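Local structure of trans-2-enoyl-CoA reductase [NADH] (Treponema denticola ATCC 35405, 4GGO) at residues Gly175-Pro180 and Val290-Leu295; Lys167-Thr172 and Glu191-Glu196; Leu223-Ile228 and Asn267-Ala272. The protein catalyses the NADH-dependent reduction of the carbon-carbon double bond of trans-2-enoyl-CoA, turning crotonyl-CoA into butyryl-CoA, and takes part in fatty acid synthesis. All coordinates share one frame; numbering follows the deposited sequence.

Contact 1 (Gly175-Pro180 and Val290-Leu295); sequences GKTVDP and VIPLYL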
loop_
_atom_site.group_PDB
_atom_site.type_symbol
_atom_site.label_atom_id
_atom_site.label_comp_id
_atom_site.label_asym_id
_atom_site.label_seq_id
_atom_site.Cartn_x
_atom_site.Cartn_y
_atom_site.Cartn_z
ATOM N N GLY A 175 -23.258 -8.495 2.704
ATOM C CA GLY A 175 -23.457 -7.119 3.112
ATOM C C GLY A 175 -23.756 -6.207 1.941
ATOM O O GLY A 175 -23.605 -6.595 0.783
ATOM N N LYS A 176 -24.182 -4.988 2.245
ATOM C CA LYS A 176 -24.420 -3.988 1.215
ATOM C C LYS A 176 -23.115 -3.576 0.541
ATOM O O LYS A 176 -22.032 -3.871 1.035
ATOM C CB LYS A 176 -25.116 -2.761 1.809
ATOM C CG LYS A 176 -26.538 -3.026 2.285
ATOM C CD LYS A 176 -27.364 -1.744 2.379
ATOM C CE LYS A 176 -27.092 -0.967 3.659
ATOM N NZ LYS A 176 -28.011 0.207 3.772
ATOM N N THR A 177 -23.232 -2.915 -0.604
ATOM C CA THR A 177 -22.083 -2.341 -1.292
ATOM C C THR A 177 -22.597 -1.255 -2.220
ATOM O O THR A 177 -23.805 -1.097 -2.386
ATOM C CB THR A 177 -21.295 -3.387 -2.108
ATOM O OG1 THR A 177 -20.085 -2.797 -2.602
ATOM C CG2 THR A 177 -22.121 -3.883 -3.285
ATOM N N VAL A 178 -21.688 -0.504 -2.828
ATOM C CA VAL A 178 -22.097 0.574 -3.714
ATOM C C VAL A 178 -21.149 0.699 -4.903
ATOM O O VAL A 178 -19.935 0.544 -4.766
ATOM C CB VAL A 178 -22.216 1.924 -2.952
ATOM C CG1 VAL A 178 -20.852 2.400 -2.465
ATOM C CG2 VAL A 178 -22.884 2.981 -3.819
ATOM N N ASP A 179 -21.718 0.937 -6.078
ATOM C CA ASP A 179 -20.926 1.225 -7.263
ATOM C C ASP A 179 -20.769 2.735 -7.333
ATOM O O ASP A 179 -21.727 3.446 -7.633
ATOM C CB ASP A 179 -21.619 0.685 -8.517
ATOM C CG ASP A 179 -20.751 0.783 -9.763
ATOM O OD1 ASP A 179 -20.196 1.869 -10.035
ATOM O OD2 ASP A 179 -20.624 -0.233 -10.477
ATOM N N PRO A 180 -19.555 3.230 -7.051
ATOM C CA PRO A 180 -19.271 4.667 -6.954
ATOM C C PRO A 180 -19.482 5.414 -8.269
ATOM O O PRO A 180 -19.624 6.636 -8.254
ATOM C CB PRO A 180 -17.790 4.702 -6.562
ATOM C CG PRO A 180 -17.239 3.409 -7.058
ATOM C CD PRO A 180 -18.342 2.416 -6.861
ATOM N N VAL A 290 -19.464 -4.842 1.755
ATOM C CA VAL A 290 -19.392 -3.752 2.738
ATOM C C VAL A 290 -18.300 -2.710 2.457
ATOM O O VAL A 290 -18.555 -1.508 2.540
ATOM C CB VAL A 290 -19.298 -4.264 4.201
ATOM C CG1 VAL A 290 -19.284 -3.096 5.180
ATOM C CG2 VAL A 290 -20.453 -5.207 4.511
ATOM N N ILE A 291 -17.102 -3.174 2.109
ATOM C CA ILE A 291 -15.930 -2.298 1.954
ATOM C C ILE A 291 -16.119 -1.001 1.140
ATOM O O ILE A 291 -15.757 0.073 1.619
ATOM C CB ILE A 291 -14.679 -3.085 1.471
ATOM C CG1 ILE A 291 -14.058 -3.851 2.638
ATOM C CG2 ILE A 291 -13.644 -2.147 0.865
ATOM C CD1 ILE A 291 -13.607 -2.966 3.780
ATOM N N PRO A 292 -16.688 -1.087 -0.078
ATOM C CA PRO A 292 -16.840 0.157 -0.846
ATOM C C PRO A 292 -17.798 1.147 -0.188
ATOM O O PRO A 292 -17.566 2.355 -0.256
ATOM C CB PRO A 292 -17.423 -0.326 -2.179
ATOM C CG PRO A 292 -17.013 -1.753 -2.274
ATOM C CD PRO A 292 -17.099 -2.259 -0.870
ATOM N N LEU A 293 -18.857 0.640 0.436
ATOM C CA LEU A 293 -19.815 1.495 1.128
ATOM C C LEU A 293 -19.199 2.079 2.392
ATOM O O LEU A 293 -19.423 3.241 2.725
ATOM C CB LEU A 293 -21.084 0.716 1.478
ATOM C CG LEU A 293 -22.128 1.491 2.287
ATOM C CD1 LEU A 293 -22.600 2.719 1.521
ATOM C CD2 LEU A 293 -23.304 0.600 2.654
ATOM N N TYR A 294 -18.427 1.259 3.098
ATOM C CA TYR A 294 -17.734 1.702 4.299
ATOM C C TYR A 294 -16.731 2.810 3.988
ATOM O O TYR A 294 -16.732 3.855 4.641
ATOM C CB TYR A 294 -17.023 0.526 4.971
ATOM C CG TYR A 294 -16.038 0.946 6.038
ATOM C CD1 TYR A 294 -16.478 1.482 7.242
ATOM C CD2 TYR A 294 -14.670 0.803 5.845
ATOM C CE1 TYR A 294 -15.586 1.868 8.223
ATOM C CE2 TYR A 294 -13.767 1.187 6.823
ATOM C CZ TYR A 294 -14.232 1.721 8.009
ATOM O OH TYR A 294 -13.343 2.103 8.987
ATOM N N LEU A 295 -15.886 2.575 2.987
ATOM C CA LEU A 295 -14.861 3.541 2.593
ATOM C C LEU A 295 -15.464 4.860 2.127
ATOM O O LEU A 295 -14.982 5.928 2.497
ATOM C CB LEU A 295 -13.968 2.963 1.493
ATOM C CG LEU A 295 -13.011 1.847 1.911
ATOM C CD1 LEU A 295 -12.253 1.323 0.707
ATOM C CD2 LEU A 295 -12.048 2.342 2.977
#
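The puckered pyrrolidine ring of P292 meets strand 175-178 with one side: the hydroxyl of T177 and the backbone carbonyl of V178 both lie on that side, each displaced outward from the ring centre. T177 OG1 sits over the CB-CG-CD edge, closest to P292 CG at 3.3 Å, and V178 O lies beyond CB on the same side, 3.7 Å from P292 CB. A chi1 of -172° turns T177 OG1 anti to its own backbone nitrogen and thereby over to the proline. The flat group is the peptide carbonyl of K176, which accepts a hydrogen bond from the backbone nitrogen of V290 (K176 O to V290 N 2.8 Å). The donor lies almost in line with the C=O bond, at a C=O...N angle of 170°, although the N-H points off the line to the oxygen. V290 CA-H also approaches this oxygen, and V290 CG2 rests on the CA of G175 at 3.8 Å.

Beyond the proline the contact is hydrocarbon. V178 CG1, which its chi1 places between the backbone N and the carbonyl carbon, rests against L293 CA at 3.8 Å; L293 CD2 touches K176 CB at 3.9 Å. The V178 amide nitrogen is buried here with no partner in the model. L371 also touches V178, and Y374 of the same helix 371-380 packs on P292.

The local axes of strand and helix approach to 6.0 Å at 65°. G175 and T177 pair through their backbones with I188 and K186 of strand 185-190, while V290 is the N-cap residue of helix 291-305. This is a beta-hairpin packed through one strand on the first turn of a helix in the catalytic region, with the side chain of V290 about 8 Å from that of the inferred proton donor Y244.

Contact 2 (Lys167-Thr172 and Glu191-Glu196); sequences KPFGKT and EPANDE
K167 runs its aliphatic chain past the backbone carbonyl of E191, with CB and CD at 3.2 and 3.1 Å from E191 O. The bend at chi3 (-69°) folds the chain past that oxygen and brings K167 CE to 3.9 Å from the methyl of A193. E191 O is met by CH groups of K167 and P168, and is buried with no hydrogen-bonding partner in the model; the ammonium of K167 goes on to a salt bridge with E197. Next to it the backbones are joined directly: A193 N donates to P168 O at 2.9 Å with an N-H...O angle of 157°, and P192 CA-H adds a contact to the same oxygen.

The two segments run on from the open end of the beta-hairpin formed by strands 173-178 and 185-190, and keep the chains side by side as far as A193; the next residue, N194, is the N-cap of helix 195-205, and its OD1 accepts from E197 N.

F169 offers its ring edge rather than a face to A193 O, which lies near the ring plane, 3.9 Å from F169 CD1. A water at the same edge accepts from G170 N (3.0 Å) and donates to A193 O (2.8 Å). T248 and K251 of helix 248-266 also pack on F169. At the hairpin end, the side chains of T172 and E191 lie alongside and point the same way; T172 OG1 is 3.5 Å from E191 OE2, no hydrogen bond, and instead bonds weakly to A190 O. The P192 ring lies against the backbone from G170 to T172.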
loop_
_atom_site.group_PDB
_atom_site.type_symbol
_atom_site.label_atom_id
_atom_site.label_comp_id
_atom_site.label_asym_id
_atom_site.label_seq_id
_atom_site.Cartn_x
_atom_site.Cartn_y
_atom_site.Cartn_z
ATOM N N LYS A 167 -12.332 -14.395 1.588
ATOM C CA LYS A 167 -13.573 -15.062 1.970
ATOM C C LYS A 167 -13.627 -15.391 3.466
ATOM O O LYS A 167 -12.589 -15.515 4.114
ATOM C CB LYS A 167 -13.769 -16.326 1.118
ATOM C CG LYS A 167 -14.028 -16.031 -0.359
ATOM C CD LYS A 167 -14.444 -17.258 -1.153
ATOM C CE LYS A 167 -13.315 -18.251 -1.304
ATOM N NZ LYS A 167 -13.618 -19.213 -2.403
ATOM N N PRO A 168 -14.844 -15.525 4.021
ATOM C CA PRO A 168 -14.994 -15.861 5.440
ATOM C C PRO A 168 -14.866 -17.360 5.688
ATOM O O PRO A 168 -14.628 -18.123 4.752
ATOM C CB PRO A 168 -16.423 -15.417 5.740
ATOM C CG PRO A 168 -17.139 -15.654 4.457
ATOM C CD PRO A 168 -16.151 -15.301 3.374
ATOM N N PHE A 169 -15.022 -17.771 6.943
ATOM C CA PHE A 169 -15.065 -19.186 7.290
ATOM C C PHE A 169 -16.418 -19.534 7.901
ATOM O O PHE A 169 -17.020 -18.719 8.600
ATOM C CB PHE A 169 -13.947 -19.551 8.270
ATOM C CG PHE A 169 -12.569 -19.508 7.670
ATOM C CD1 PHE A 169 -12.209 -20.379 6.657
ATOM C CD2 PHE A 169 -11.627 -18.608 8.136
ATOM C CE1 PHE A 169 -10.939 -20.341 6.110
ATOM C CE2 PHE A 169 -10.357 -18.565 7.595
ATOM C CZ PHE A 169 -10.013 -19.432 6.582
ATOM N N GLY A 170 -16.893 -20.746 7.632
ATOM C CA GLY A 170 -18.143 -21.217 8.203
ATOM C C GLY A 170 -19.373 -20.788 7.427
ATOM O O GLY A 170 -19.977 -21.588 6.712
ATOM N N LYS A 171 -19.750 -19.522 7.570
ATOM C CA LYS A 171 -20.943 -19.001 6.911
ATOM C C LYS A 171 -20.606 -17.993 5.820
ATOM O O LYS A 171 -19.537 -17.380 5.831
ATOM C CB LYS A 171 -21.882 -18.353 7.929
ATOM C CG LYS A 171 -22.537 -19.327 8.892
ATOM C CD LYS A 171 -23.593 -18.628 9.735
ATOM C CE LYS A 171 -24.273 -19.596 10.689
ATOM N NZ LYS A 171 -24.933 -20.716 9.966
ATOM N N THR A 172 -21.530 -17.825 4.880
ATOM C CA THR A 172 -21.379 -16.831 3.827
ATOM C C THR A 172 -21.478 -15.419 4.401
ATOM O O THR A 172 -22.376 -15.117 5.188
ATOM C CB THR A 172 -22.431 -17.022 2.710
ATOM O OG1 THR A 172 -22.453 -15.867 1.863
ATOM C CG2 THR A 172 -23.815 -17.231 3.304
ATOM N N GLU A 191 -18.643 -16.433 -0.302
ATOM C CA GLU A 191 -18.857 -17.787 0.195
ATOM C C GLU A 191 -17.720 -18.199 1.126
ATOM O O GLU A 191 -16.606 -17.702 0.998
ATOM C CB GLU A 191 -18.961 -18.766 -0.979
ATOM C CG GLU A 191 -20.020 -18.401 -2.014
ATOM C CD GLU A 191 -21.428 -18.794 -1.597
ATOM O OE1 GLU A 191 -22.100 -19.501 -2.378
ATOM O OE2 GLU A 191 -21.867 -18.395 -0.498
ATOM N N PRO A 192 -17.999 -19.106 2.075
ATOM C CA PRO A 192 -16.946 -19.578 2.982
ATOM C C PRO A 192 -15.862 -20.362 2.242
ATOM O O PRO A 192 -16.159 -21.072 1.284
ATOM C CB PRO A 192 -17.701 -20.488 3.957
ATOM C CG PRO A 192 -18.939 -20.889 3.227
ATOM C CD PRO A 192 -19.307 -19.706 2.390
ATOM N N ALA A 193 -14.617 -20.224 2.686
ATOM C CA ALA A 193 -13.485 -20.839 2.002
ATOM C C ALA A 193 -13.124 -22.205 2.578
ATOM O O ALA A 193 -13.467 -22.524 3.717
ATOM C CB ALA A 193 -12.278 -19.914 2.044
ATOM N N ASN A 194 -12.428 -23.006 1.775
ATOM C CA ASN A 194 -11.944 -24.312 2.214
ATOM C C ASN A 194 -10.508 -24.258 2.734
ATOM O O ASN A 194 -9.869 -23.204 2.707
ATOM C CB ASN A 194 -12.077 -25.345 1.088
ATOM C CG ASN A 194 -11.400 -24.903 -0.199
ATOM O OD1 ASN A 194 -10.297 -24.356 -0.183
ATOM N ND2 ASN A 194 -12.067 -25.132 -1.325
ATOM N N ASP A 195 -10.005 -25.398 3.198
ATOM C CA ASP A 195 -8.672 -25.476 3.792
ATOM C C ASP A 195 -7.556 -25.124 2.807
ATOM O O ASP A 195 -6.516 -24.603 3.205
ATOM C CB ASP A 195 -8.434 -26.864 4.398
ATOM C CG ASP A 195 -9.107 -27.037 5.747
ATOM O OD1 ASP A 195 -9.960 -26.200 6.105
ATOM O OD2 ASP A 195 -8.785 -28.019 6.447
ATOM N N GLU A 196 -7.775 -25.408 1.526
ATOM C CA GLU A 196 -6.794 -25.075 0.496
ATOM C C GLU A 196 -6.688 -23.569 0.276
ATOM O O GLU A 196 -5.594 -23.007 0.299
ATOM C CB GLU A 196 -7.122 -25.777 -0.825
ATOM C CG GLU A 196 -6.491 -27.154 -0.964
ATOM C CD GLU A 196 -6.454 -27.637 -2.402
ATOM O OE1 GLU A 196 -7.253 -27.136 -3.222
ATOM O OE2 GLU A 196 -5.618 -28.512 -2.713
HETATM O O HOH W 1 -15.359 -22.636 5.795
#

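Contact 3 (Leu223-Ile228 and Asn267-Ala272); sequences LEEGCI and NPSIRA
R271 grips the carbonyl oxygen of G226 side-on with two nitrogens, NH2 at 3.0 Å and NE at 3.2 Å from G226 O. That oxygen sits at the edge of the guanidinium, only 14° out of its plane; from the oxygen's side, NH2 lies in the carbonyl plane whereas NE stands above it. The bend at chi3 (-68°) turns the guanidinium back to lie across I228, whose CD1 is over one of its faces and whose CG1 is 3.6 Å from R271 NH2. Two backbone bonds flank this grip: R271 N donates to C227 O at 2.9 Å, and G226 N to S269 O at 2.7 Å.

I228 and R271 form a parallel bridge between strands 227-233 and 270-276, neighbours in the central sheet of the Rossmann fold. The chain passes from one to the other through helices 241-244 and 248-266, a beta-alpha-beta crossover. G226, at positive phi, is the third residue of a type II turn from E224 to C227 that leads into the first strand.

On the solvent side both carboxylate oxygens of E225, OE1 and OE2, lie 3.3 Å from S269 CB. Inward, on the face of C227, the CG1 of I270 comes within 3.2 Å of C227 O. The I270 and L223 side chains cross at a slant, CD1 to CD1 at 3.9 Å, where L217 and I214 of helix 208-219 also touch L223 and I270 respectively.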
loop_
_atom_site.group_PDB
_atom_site.type_symbol
_atom_site.label_atom_id
_atom_site.label_comp_id
_atom_site.label_asym_id
_atom_site.label_seq_id
_atom_site.Cartn_x
_atom_site.Cartn_y
_atom_site.Cartn_z
ATOM N N LEU A 223 22.195 -5.592 6.867
ATOM C CA LEU A 223 21.314 -4.930 7.820
ATOM C C LEU A 223 22.119 -4.132 8.837
ATOM O O LEU A 223 22.984 -4.679 9.521
ATOM C CB LEU A 223 20.436 -5.950 8.547
ATOM C CG LEU A 223 19.577 -6.874 7.684
ATOM C CD1 LEU A 223 18.647 -7.703 8.557
ATOM C CD2 LEU A 223 18.792 -6.074 6.661
ATOM N N GLU A 224 21.833 -2.839 8.931
ATOM C CA GLU A 224 22.457 -2.001 9.943
ATOM C C GLU A 224 21.890 -2.369 11.309
ATOM O O GLU A 224 20.736 -2.784 11.414
ATOM C CB GLU A 224 22.206 -0.521 9.644
ATOM C CG GLU A 224 22.951 0.437 10.560
ATOM C CD GLU A 224 24.453 0.229 10.518
ATOM O OE1 GLU A 224 25.099 0.749 9.584
ATOM O OE2 GLU A 224 24.986 -0.457 11.416
ATOM N N GLU A 225 22.709 -2.234 12.348
ATOM C CA GLU A 225 22.269 -2.495 13.714
ATOM C C GLU A 225 21.056 -1.633 14.050
ATOM O O GLU A 225 21.093 -0.413 13.898
ATOM C CB GLU A 225 23.403 -2.205 14.700
ATOM C CG GLU A 225 23.084 -2.544 16.150
ATOM C CD GLU A 225 23.247 -4.022 16.457
ATOM O OE1 GLU A 225 23.779 -4.756 15.597
ATOM O OE2 GLU A 225 22.844 -4.447 17.560
ATOM N N GLY A 226 19.980 -2.276 14.494
ATOM C CA GLY A 226 18.761 -1.573 14.847
ATOM C C GLY A 226 17.881 -1.267 13.649
ATOM O O GLY A 226 17.032 -0.376 13.705
ATOM N N CYS A 227 18.082 -2.011 12.566
ATOM C CA CYS A 227 17.315 -1.815 11.339
ATOM C C CYS A 227 15.818 -1.997 11.571
ATOM O O CYS A 227 15.387 -2.960 12.205
ATOM C CB CYS A 227 17.790 -2.778 10.248
ATOM S SG CYS A 227 16.945 -2.591 8.659
ATOM N N ILE A 228 15.031 -1.057 11.058
ATOM C CA ILE A 228 13.580 -1.138 11.156
ATOM C C ILE A 228 13.007 -1.840 9.932
ATOM O O ILE A 228 13.354 -1.505 8.800
ATOM C CB ILE A 228 12.947 0.261 11.249
ATOM C CG1 ILE A 228 13.433 0.993 12.502
ATOM C CG2 ILE A 228 11.427 0.163 11.237
ATOM C CD1 ILE A 228 12.900 2.403 12.627
ATOM N N ASN A 267 16.602 -12.044 15.714
ATOM C CA ASN A 267 17.509 -10.935 15.446
ATOM C C ASN A 267 17.378 -9.853 16.513
ATOM O O ASN A 267 16.611 -8.908 16.349
ATOM C CB ASN A 267 17.247 -10.320 14.065
ATOM C CG ASN A 267 17.113 -11.359 12.962
ATOM O OD1 ASN A 267 16.445 -12.377 13.126
ATOM N ND2 ASN A 267 17.735 -11.090 11.822
ATOM N N PRO A 268 18.125 -9.986 17.618
ATOM C CA PRO A 268 18.088 -8.987 18.692
ATOM C C PRO A 268 18.563 -7.610 18.230
ATOM O O PRO A 268 18.369 -6.620 18.936
ATOM C CB PRO A 268 19.059 -9.556 19.730
ATOM C CG PRO A 268 19.050 -11.025 19.485
ATOM C CD PRO A 268 18.925 -11.164 17.992
ATOM N N SER A 269 19.177 -7.556 17.052
ATOM C CA SER A 269 19.682 -6.309 16.498
ATOM C C SER A 269 18.707 -5.701 15.494
ATOM O O SER A 269 19.091 -4.859 14.683
ATOM C CB SER A 269 21.030 -6.550 15.820
ATOM O OG SER A 269 20.902 -7.450 14.733
ATOM N N ILE A 270 17.449 -6.127 15.548
ATOM C CA ILE A 270 16.454 -5.654 14.592
ATOM C C ILE A 270 15.177 -5.171 15.279
ATOM O O ILE A 270 14.901 -5.526 16.426
ATOM C CB ILE A 270 16.110 -6.743 13.546
ATOM C CG1 ILE A 270 15.908 -6.119 12.165
ATOM C CG2 ILE A 270 14.887 -7.550 13.973
ATOM C CD1 ILE A 270 15.727 -7.136 11.060
ATOM N N ARG A 271 14.409 -4.350 14.570
ATOM C CA ARG A 271 13.130 -3.863 15.071
ATOM C C ARG A 271 12.035 -4.088 14.032
ATOM O O ARG A 271 11.847 -3.275 13.127
ATOM C CB ARG A 271 13.225 -2.382 15.447
ATOM C CG ARG A 271 14.084 -2.113 16.675
ATOM C CD ARG A 271 14.157 -0.628 16.999
ATOM N NE ARG A 271 14.893 0.121 15.983
ATOM C CZ ARG A 271 15.109 1.432 16.030
ATOM N NH1 ARG A 271 14.643 2.147 17.045
ATOM N NH2 ARG A 271 15.790 2.028 15.061
ATOM N N ALA A 272 11.322 -5.202 14.169
ATOM C CA ALA A 272 10.283 -5.579 13.215
ATOM C C ALA A 272 8.890 -5.272 13.751
ATOM O O ALA A 272 8.588 -5.538 14.914
ATOM C CB ALA A 272 10.401 -7.054 12.867
#

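Contacts 1 and 2 hold the same beta-hairpin, strands 173-178 and 185-190, at different places: contact 1 seats one strand on helix 291-305, while contact 2 joins the chains that run on from its open end. Their centres are 20 Å apart. Contact 3 lies on the other side of the chain's centre from contact 1, with centres about 40 Å apart, in the parallel sheet. Contacts 1 and 3 are partly buried and contact 2 is a surface contact. Their chemistry differs: contact 1 is mostly apolar with one backbone bond, contact 2 pairs one backbone bond with a bridging water, and contact 3 combines strand pairing with an arginine. Strand 270-276 of contact 3 precedes helix 291-305 of contact 1.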